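Local coordinates for Serine/threonine-protein kinase pelle (Drosophila melanogaster, PDB 1D2Z), which is a serine/threonine kinase of the Toll receptor pathway that sets embryonic dorsoventral polarity, brought to the membrane by Tube through pairing of their death domains, at residues A[9-12]-A[16-19]; A[11-14]-A[20-23]; A[41-46]-A[67-72]. One frame throughout, in Å; residues are numbered along the deposited sequence. Where two conformers were deposited one is given.

Contact 1: A[9-12]-A[16-19]; sequences NTMA and LPLP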
loop_
_atom_site.group_PDB
_atom_site.type_symbol
_atom_site.label_atom_id
_atom_site.label_comp_id
_atom_site.label_asym_id
_atom_site.label_seq_id
_atom_site.Cartn_x
_atom_site.Cartn_y
_atom_site.Cartn_z
ATOM N N ASN A 9 19.185 1.269 -1.469
ATOM C CA ASN A 9 19.193 1.358 -0.015
ATOM C C ASN A 9 18.604 2.684 0.459
ATOM O O ASN A 9 18.873 3.125 1.577
ATOM C CB ASN A 9 20.616 1.199 0.531
ATOM C CG ASN A 9 21.105 -0.237 0.482
ATOM O OD1 ASN A 9 20.378 -1.146 0.071
ATOM N ND2 ASN A 9 22.346 -0.450 0.910
ATOM N N THR A 10 17.803 3.318 -0.393
ATOM C CA THR A 10 17.193 4.594 -0.034
ATOM C C THR A 10 15.962 4.382 0.830
ATOM O O THR A 10 15.359 3.308 0.816
ATOM C CB THR A 10 16.805 5.420 -1.276
ATOM O OG1 THR A 10 15.845 4.702 -2.061
ATOM C CG2 THR A 10 18.034 5.719 -2.119
ATOM N N MET A 11 15.591 5.413 1.584
ATOM C CA MET A 11 14.429 5.329 2.453
ATOM C C MET A 11 13.127 5.355 1.661
ATOM O O MET A 11 13.103 5.707 0.480
ATOM C CB MET A 11 14.424 6.476 3.464
ATOM C CG MET A 11 14.338 7.864 2.845
ATOM S SD MET A 11 14.110 9.150 4.097
ATOM C CE MET A 11 15.748 9.192 4.860
ATOM N N ALA A 12 12.049 4.967 2.327
ATOM C CA ALA A 12 10.733 4.970 1.711
ATOM C C ALA A 12 10.305 6.428 1.573
ATOM O O ALA A 12 10.621 7.255 2.435
ATOM C CB ALA A 12 9.746 4.216 2.591
ATOM N N LEU A 16 10.389 10.528 3.998
ATOM C CA LEU A 16 11.064 11.775 3.643
ATOM C C LEU A 16 10.770 12.872 4.660
ATOM O O LEU A 16 9.611 13.119 4.999
ATOM C CB LEU A 16 10.621 12.261 2.260
ATOM C CG LEU A 16 11.404 11.829 1.021
ATOM C CD1 LEU A 16 10.647 12.254 -0.236
ATOM C CD2 LEU A 16 12.796 12.448 1.044
ATOM N N PRO A 17 11.822 13.516 5.194
ATOM C CA PRO A 17 11.654 14.594 6.180
ATOM C C PRO A 17 10.730 15.685 5.646
ATOM O O PRO A 17 10.780 16.018 4.460
ATOM C CB PRO A 17 13.083 15.102 6.369
ATOM C CG PRO A 17 13.894 13.837 6.234
ATOM C CD PRO A 17 13.244 13.155 5.038
ATOM N N LEU A 18 9.893 16.245 6.515
ATOM C CA LEU A 18 8.954 17.285 6.093
ATOM C C LEU A 18 9.556 18.475 5.341
ATOM O O LEU A 18 8.969 18.945 4.366
ATOM C CB LEU A 18 8.077 17.744 7.259
ATOM C CG LEU A 18 7.205 16.621 7.836
ATOM C CD1 LEU A 18 6.266 17.187 8.895
ATOM C CD2 LEU A 18 6.400 15.942 6.720
ATOM N N PRO A 19 10.723 18.990 5.785
ATOM C CA PRO A 19 11.355 20.127 5.101
ATOM C C PRO A 19 11.631 19.868 3.614
ATOM O O PRO A 19 11.194 20.636 2.762
ATOM C CB PRO A 19 12.656 20.305 5.882
ATOM C CG PRO A 19 12.238 19.947 7.268
ATOM C CD PRO A 19 11.433 18.693 7.045
#
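M11 lays its thioether against the backbone where L16 passes into P17, just before helix 18-31; the M11 side chain, the L16 backbone, the P17 ring and the A12 carbonyl make the contact. The working atom is SD, which lies 4.0 Å from L16 N and as far from L16 CA, so sulfur meets main chain and not the leucine side chain. SD also approaches the proline ring, 4.2 Å from P17 CD, a van der Waals touch at the ring carbon bonded to nitrogen. Two torsions carry the sulfur there: CG of M11 sits between its backbone N and carbonyl carbon (chi1 62°), and after a straight step at chi2 the chain bends at chi3 (72°), turning the methyl CE aside from the L16 backbone. L16 gives up nearly as much surface as M11 and meets SD through N and CA, while its own side chain is buried among other residues and rests on V77 of helix 77-86. A12 contributes its carbonyl, with A12 O 3.6 Å from L16 N, while its CA and that of L16 stand 7.1 Å apart. P17 occupies the N-cap position of helix 18-31. Around the pair, M11 is tied by backbone hydrogen bonding to V77, and both M11 and P17 rest on Y99, so the M11 side chain joins an apolar cluster with V77 and Y99 in the death domain's six-helix bundle. Between the two segments the chemistry is mainly van der Waals packing: a flexible thioether fits an irregular backbone corner, no hydrogen bond or charge pair crosses it, and the fit carries little directional preference.

Contact 2: A[11-14]-A[20-23]; sequences MAIR and VRAQ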
loop_
_atom_site.group_PDB
_atom_site.type_symbol
_atom_site.label_atom_id
_atom_site.label_comp_id
_atom_site.label_asym_id
_atom_site.label_seq_id
_atom_site.Cartn_x
_atom_site.Cartn_y
_atom_site.Cartn_z
ATOM N N MET A 11 15.591 5.413 1.584
ATOM C CA MET A 11 14.429 5.329 2.453
ATOM C C MET A 11 13.127 5.355 1.661
ATOM O O MET A 11 13.103 5.707 0.480
ATOM C CB MET A 11 14.424 6.476 3.464
ATOM C CG MET A 11 14.338 7.864 2.845
ATOM S SD MET A 11 14.110 9.150 4.097
ATOM C CE MET A 11 15.748 9.192 4.860
ATOM N N ALA A 12 12.049 4.967 2.327
ATOM C CA ALA A 12 10.733 4.970 1.711
ATOM C C ALA A 12 10.305 6.428 1.573
ATOM O O ALA A 12 10.621 7.255 2.435
ATOM C CB ALA A 12 9.746 4.216 2.591
ATOM N N ILE A 13 9.610 6.738 0.480
ATOM C CA ILE A 13 9.108 8.085 0.215
ATOM C C ILE A 13 8.321 8.624 1.411
ATOM O O ILE A 13 8.418 9.809 1.748
ATOM C CB ILE A 13 8.192 8.085 -1.044
ATOM C CG1 ILE A 13 9.039 7.845 -2.301
ATOM C CG2 ILE A 13 7.370 9.374 -1.121
ATOM C CD1 ILE A 13 8.238 7.560 -3.559
ATOM N N ARG A 14 7.555 7.747 2.054
ATOM C CA ARG A 14 6.743 8.119 3.209
ATOM C C ARG A 14 7.579 8.605 4.395
ATOM O O ARG A 14 7.061 9.287 5.282
ATOM C CB ARG A 14 5.865 6.939 3.633
ATOM C CG ARG A 14 6.640 5.651 3.832
ATOM C CD ARG A 14 5.725 4.447 4.006
ATOM N NE ARG A 14 6.494 3.204 4.053
ATOM C CZ ARG A 14 7.235 2.817 5.087
ATOM N NH1 ARG A 14 7.312 3.567 6.178
ATOM N NH2 ARG A 14 7.926 1.687 5.016
ATOM N N VAL A 20 12.337 18.780 3.308
ATOM C CA VAL A 20 12.643 18.451 1.921
ATOM C C VAL A 20 11.358 18.136 1.146
ATOM O O VAL A 20 11.201 18.547 -0.001
ATOM C CB VAL A 20 13.657 17.268 1.804
ATOM C CG1 VAL A 20 13.132 16.037 2.508
ATOM C CG2 VAL A 20 13.936 16.946 0.338
ATOM N N ARG A 21 10.427 17.453 1.800
ATOM C CA ARG A 21 9.161 17.101 1.171
ATOM C C ARG A 21 8.377 18.354 0.791
ATOM O O ARG A 21 7.805 18.424 -0.296
ATOM C CB ARG A 21 8.336 16.208 2.100
ATOM C CG ARG A 21 7.061 15.693 1.470
ATOM C CD ARG A 21 6.459 14.600 2.307
ATOM N NE ARG A 21 5.162 14.197 1.789
ATOM C CZ ARG A 21 4.802 12.938 1.568
ATOM N NH1 ARG A 21 5.649 11.947 1.819
ATOM N NH2 ARG A 21 3.589 12.679 1.089
ATOM N N ALA A 22 8.389 19.355 1.673
ATOM C CA ALA A 22 7.697 20.625 1.421
ATOM C C ALA A 22 8.334 21.381 0.250
ATOM O O ALA A 22 7.629 22.006 -0.543
ATOM C CB ALA A 22 7.687 21.494 2.686
ATOM N N GLN A 23 9.664 21.337 0.144
ATOM C CA GLN A 23 10.363 21.996 -0.966
ATOM C C GLN A 23 9.964 21.313 -2.271
ATOM O O GLN A 23 9.583 21.964 -3.243
ATOM C CB GLN A 23 11.879 21.854 -0.832
ATOM C CG GLN A 23 12.565 22.864 0.054
ATOM C CD GLN A 23 14.078 22.697 0.015
ATOM O OE1 GLN A 23 14.594 21.594 0.192
ATOM N NE2 GLN A 23 14.790 23.788 -0.239
HETATM O O HOH W 1 7.261 12.020 4.302
#
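R21 reaches from helix 18-31 to the backbone of I13 and R14 with one terminal nitrogen. Its CB points toward the 11-14 segment, and with CG anti to the backbone N (chi1 -175°) and the chain extended from CG to NE, the aliphatic stem runs straight across, its side chain also packing on L66. NE, the first polar atom, hydrogen-bonds N63 OD1, which fixes the guanidinium from the side of helix 61-73. Beyond CZ the work within this contact falls to NH1. R21 NH1 stands 3.5 Å from I13 O, which with R14 CA lies at the edge of the guanidinium, near its plane; R14 CA is 4.2 Å from R21 NH1. NH1 of R21 is also 4.3 Å from the methyl CG2 of I13, so the nitrogen meets both the carbonyl and the CG2 methyl of I13. A water links it further: R21 NH1 gives a weak hydrogen bond of 3.0 Å to the water, which donates another weak one, 2.9 Å, to R14 O. The other branch, NH2, comes near N67 OD1. The CB of R14 points away, and in one of two conformers its NE is bonded to N74 OD1. I13, a buried residue, leads the other way, onto L66 and W69 of helix 61-73 and L80 of helix 77-86. In Pelle's six-helix death-domain bundle the short 3-10 segment beginning at I13 thus sits between helices 18-31, 61-73 and 77-86, with R21 spanning from the first of these to N63 on the second.

Contact 3: A[41-46]-A[67-72]; sequences VKLYPD and NIWGGQ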
loop_
_atom_site.group_PDB
_atom_site.type_symbol
_atom_site.label_atom_id
_atom_site.label_comp_id
_atom_site.label_asym_id
_atom_site.label_seq_id
_atom_site.Cartn_x
_atom_site.Cartn_y
_atom_site.Cartn_z
ATOM N N VAL A 41 2.950 6.788 -13.866
ATOM C CA VAL A 41 2.964 5.578 -13.038
ATOM C C VAL A 41 1.643 4.820 -13.170
ATOM O O VAL A 41 1.412 3.822 -12.494
ATOM C CB VAL A 41 3.240 5.899 -11.546
ATOM C CG1 VAL A 41 4.559 6.645 -11.408
ATOM C CG2 VAL A 41 2.101 6.704 -10.956
ATOM N N LYS A 42 0.769 5.328 -14.033
ATOM C CA LYS A 42 -0.526 4.717 -14.302
ATOM C C LYS A 42 -1.450 4.579 -13.096
ATOM O O LYS A 42 -2.002 3.504 -12.854
ATOM C CB LYS A 42 -0.338 3.350 -14.980
ATOM C CG LYS A 42 0.430 3.409 -16.288
ATOM C CD LYS A 42 0.605 2.023 -16.897
ATOM C CE LYS A 42 1.450 2.086 -18.168
ATOM N NZ LYS A 42 1.685 0.737 -18.767
ATOM N N LEU A 43 -1.611 5.655 -12.329
ATOM C CA LEU A 43 -2.519 5.629 -11.184
ATOM C C LEU A 43 -3.927 5.412 -11.737
ATOM O O LEU A 43 -4.224 5.819 -12.868
ATOM C CB LEU A 43 -2.483 6.954 -10.407
ATOM C CG LEU A 43 -1.261 7.277 -9.539
ATOM C CD1 LEU A 43 -1.565 8.508 -8.676
ATOM C CD2 LEU A 43 -0.937 6.096 -8.645
ATOM N N TYR A 44 -4.783 4.781 -10.942
ATOM C CA TYR A 44 -6.153 4.502 -11.351
ATOM C C TYR A 44 -7.046 5.738 -11.243
ATOM O O TYR A 44 -6.710 6.701 -10.540
ATOM C CB TYR A 44 -6.719 3.326 -10.547
ATOM C CG TYR A 44 -6.128 1.991 -10.953
ATOM C CD1 TYR A 44 -4.960 1.513 -10.355
ATOM C CD2 TYR A 44 -6.723 1.215 -11.954
ATOM C CE1 TYR A 44 -4.397 0.302 -10.740
ATOM C CE2 TYR A 44 -6.162 -0.006 -12.350
ATOM C CZ TYR A 44 -5.001 -0.453 -11.739
ATOM O OH TYR A 44 -4.432 -1.647 -12.127
ATOM N N PRO A 45 -8.204 5.727 -11.937
ATOM C CA PRO A 45 -9.137 6.856 -11.923
ATOM C C PRO A 45 -9.488 7.401 -10.540
ATOM O O PRO A 45 -9.516 8.611 -10.344
ATOM C CB PRO A 45 -10.364 6.290 -12.643
ATOM C CG PRO A 45 -9.770 5.348 -13.618
ATOM C CD PRO A 45 -8.735 4.630 -12.773
ATOM N N ASP A 46 -9.744 6.516 -9.583
ATOM C CA ASP A 46 -10.095 6.955 -8.241
ATOM C C ASP A 46 -8.924 7.677 -7.563
ATOM O O ASP A 46 -9.133 8.619 -6.795
ATOM C CB ASP A 46 -10.543 5.769 -7.390
ATOM C CG ASP A 46 -11.625 6.145 -6.404
ATOM O OD1 ASP A 46 -11.287 6.567 -5.275
ATOM O OD2 ASP A 46 -12.819 6.032 -6.768
ATOM N N ASN A 67 1.501 10.766 -1.333
ATOM C CA ASN A 67 0.727 10.030 -0.329
ATOM C C ASN A 67 0.197 8.724 -0.924
ATOM O O ASN A 67 0.260 7.672 -0.289
ATOM C CB ASN A 67 -0.452 10.873 0.183
ATOM C CG ASN A 67 -0.034 11.921 1.220
ATOM O OD1 ASN A 67 1.030 11.829 1.826
ATOM N ND2 ASN A 67 -0.887 12.917 1.426
ATOM N N ILE A 68 -0.301 8.795 -2.156
ATOM C CA ILE A 68 -0.844 7.620 -2.836
ATOM C C ILE A 68 0.239 6.670 -3.350
ATOM O O ILE A 68 0.305 5.507 -2.946
ATOM C CB ILE A 68 -1.778 8.035 -4.016
ATOM C CG1 ILE A 68 -2.994 8.793 -3.474
ATOM C CG2 ILE A 68 -2.237 6.805 -4.802
ATOM C CD1 ILE A 68 -3.814 9.518 -4.528
ATOM N N TRP A 69 1.095 7.177 -4.232
ATOM C CA TRP A 69 2.151 6.368 -4.836
ATOM C C TRP A 69 3.194 5.885 -3.821
ATOM O O TRP A 69 3.594 4.721 -3.840
ATOM C CB TRP A 69 2.801 7.158 -5.974
ATOM C CG TRP A 69 3.659 6.345 -6.884
ATOM C CD1 TRP A 69 3.281 5.249 -7.624
ATOM C CD2 TRP A 69 5.043 6.561 -7.166
ATOM N NE1 TRP A 69 4.349 4.774 -8.343
ATOM C CE2 TRP A 69 5.443 5.559 -8.084
ATOM C CE3 TRP A 69 5.988 7.503 -6.733
ATOM C CZ2 TRP A 69 6.747 5.477 -8.576
ATOM C CZ3 TRP A 69 7.286 7.418 -7.223
ATOM C CH2 TRP A 69 7.653 6.412 -8.133
ATOM N N GLY A 70 3.608 6.766 -2.917
ATOM C CA GLY A 70 4.587 6.375 -1.917
ATOM C C GLY A 70 3.956 5.594 -0.779
ATOM O O GLY A 70 4.493 4.587 -0.329
ATOM N N GLY A 71 2.790 6.048 -0.336
ATOM C CA GLY A 71 2.101 5.390 0.756
ATOM C C GLY A 71 1.661 3.967 0.491
ATOM O O GLY A 71 2.157 3.032 1.120
ATOM N N GLN A 72 0.749 3.782 -0.455
ATOM C CA GLN A 72 0.258 2.440 -0.746
ATOM C C GLN A 72 1.279 1.480 -1.348
ATOM O O GLN A 72 1.346 0.318 -0.952
ATOM C CB GLN A 72 -0.973 2.487 -1.655
ATOM C CG GLN A 72 -1.501 1.100 -2.003
ATOM C CD GLN A 72 -2.656 1.119 -2.980
ATOM O OE1 GLN A 72 -3.516 2.012 -2.943
ATOM N NE2 GLN A 72 -2.693 0.119 -3.857
#
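L43, in the turn between helices 34-40 and 45-56, and W69, on helix 61-73, bring their CA atoms to 7.9 Å, the closest CA pair of the two segments. The turn closes helix 34-40 with a Schellman motif at K42, whose positive phi ends the helix, and opens helix 45-56 with Y44 as N-cap; V41 and L43 on either side of K42 both point toward the other helix. V41 meets the indole across its pyrrole side. Its CG1 stands over one face in a CH-pi contact, 3.9 Å from the centroid of the five-membered ring of W69 and 30° off the normal, and reaches to 3.6 Å from W69 CE2. The second branch of V41, CG2, lies 3.8 Å from W69 CD1, so the valine straddles the nitrogen-bearing corner of the ring. The indole is carried to V41 by a W69 side chain whose CG lies anti to the backbone N (chi1 -166°). L43 touches more lightly: its CD2 is 4.4 Å from W69 CD1, approaching obliquely, and 4.1 Å from I68 CG2, touching both residues. The W69 ring also meets those of F65 and H75, and packs on L80 and L83 of helix 77-86. The Tube death domain borders the same place, with its P143 against L43 and its I147 against W69. A leucine in place of W69 would probably leave V41 CG1 without its aromatic face and open a gap between the turn and helix 61-73. With four buried residues and no hydrogen bond between the segments, the join is mainly apolar, holding the turn by dispersion and the CH-pi contact.

How the contacts relate
From the N terminus, the loop at 9-14 supplies both early contacts: contact 1 closes it back on 16-19 across three residues, and contact 2, starting from the same stretch and sharing M11 and A12, closes on helix 18-31, their centres 5 Å apart. By sequence these two cross, neither enclosing the other. Contact 3 follows in series, bringing the turn before helix 45-56 back against helix 61-73 over twenty mostly helical residues. Contacts 2 and 3 meet directly, I13 CD1 lying 3.8 Å from W69 CZ3, whereas contact 1 stays about 6 Å from contact 3 between nearest atoms. Together they tie the N-terminal loop, helix 18-31, the 41-46 turn and helix 61-73 into one bundle.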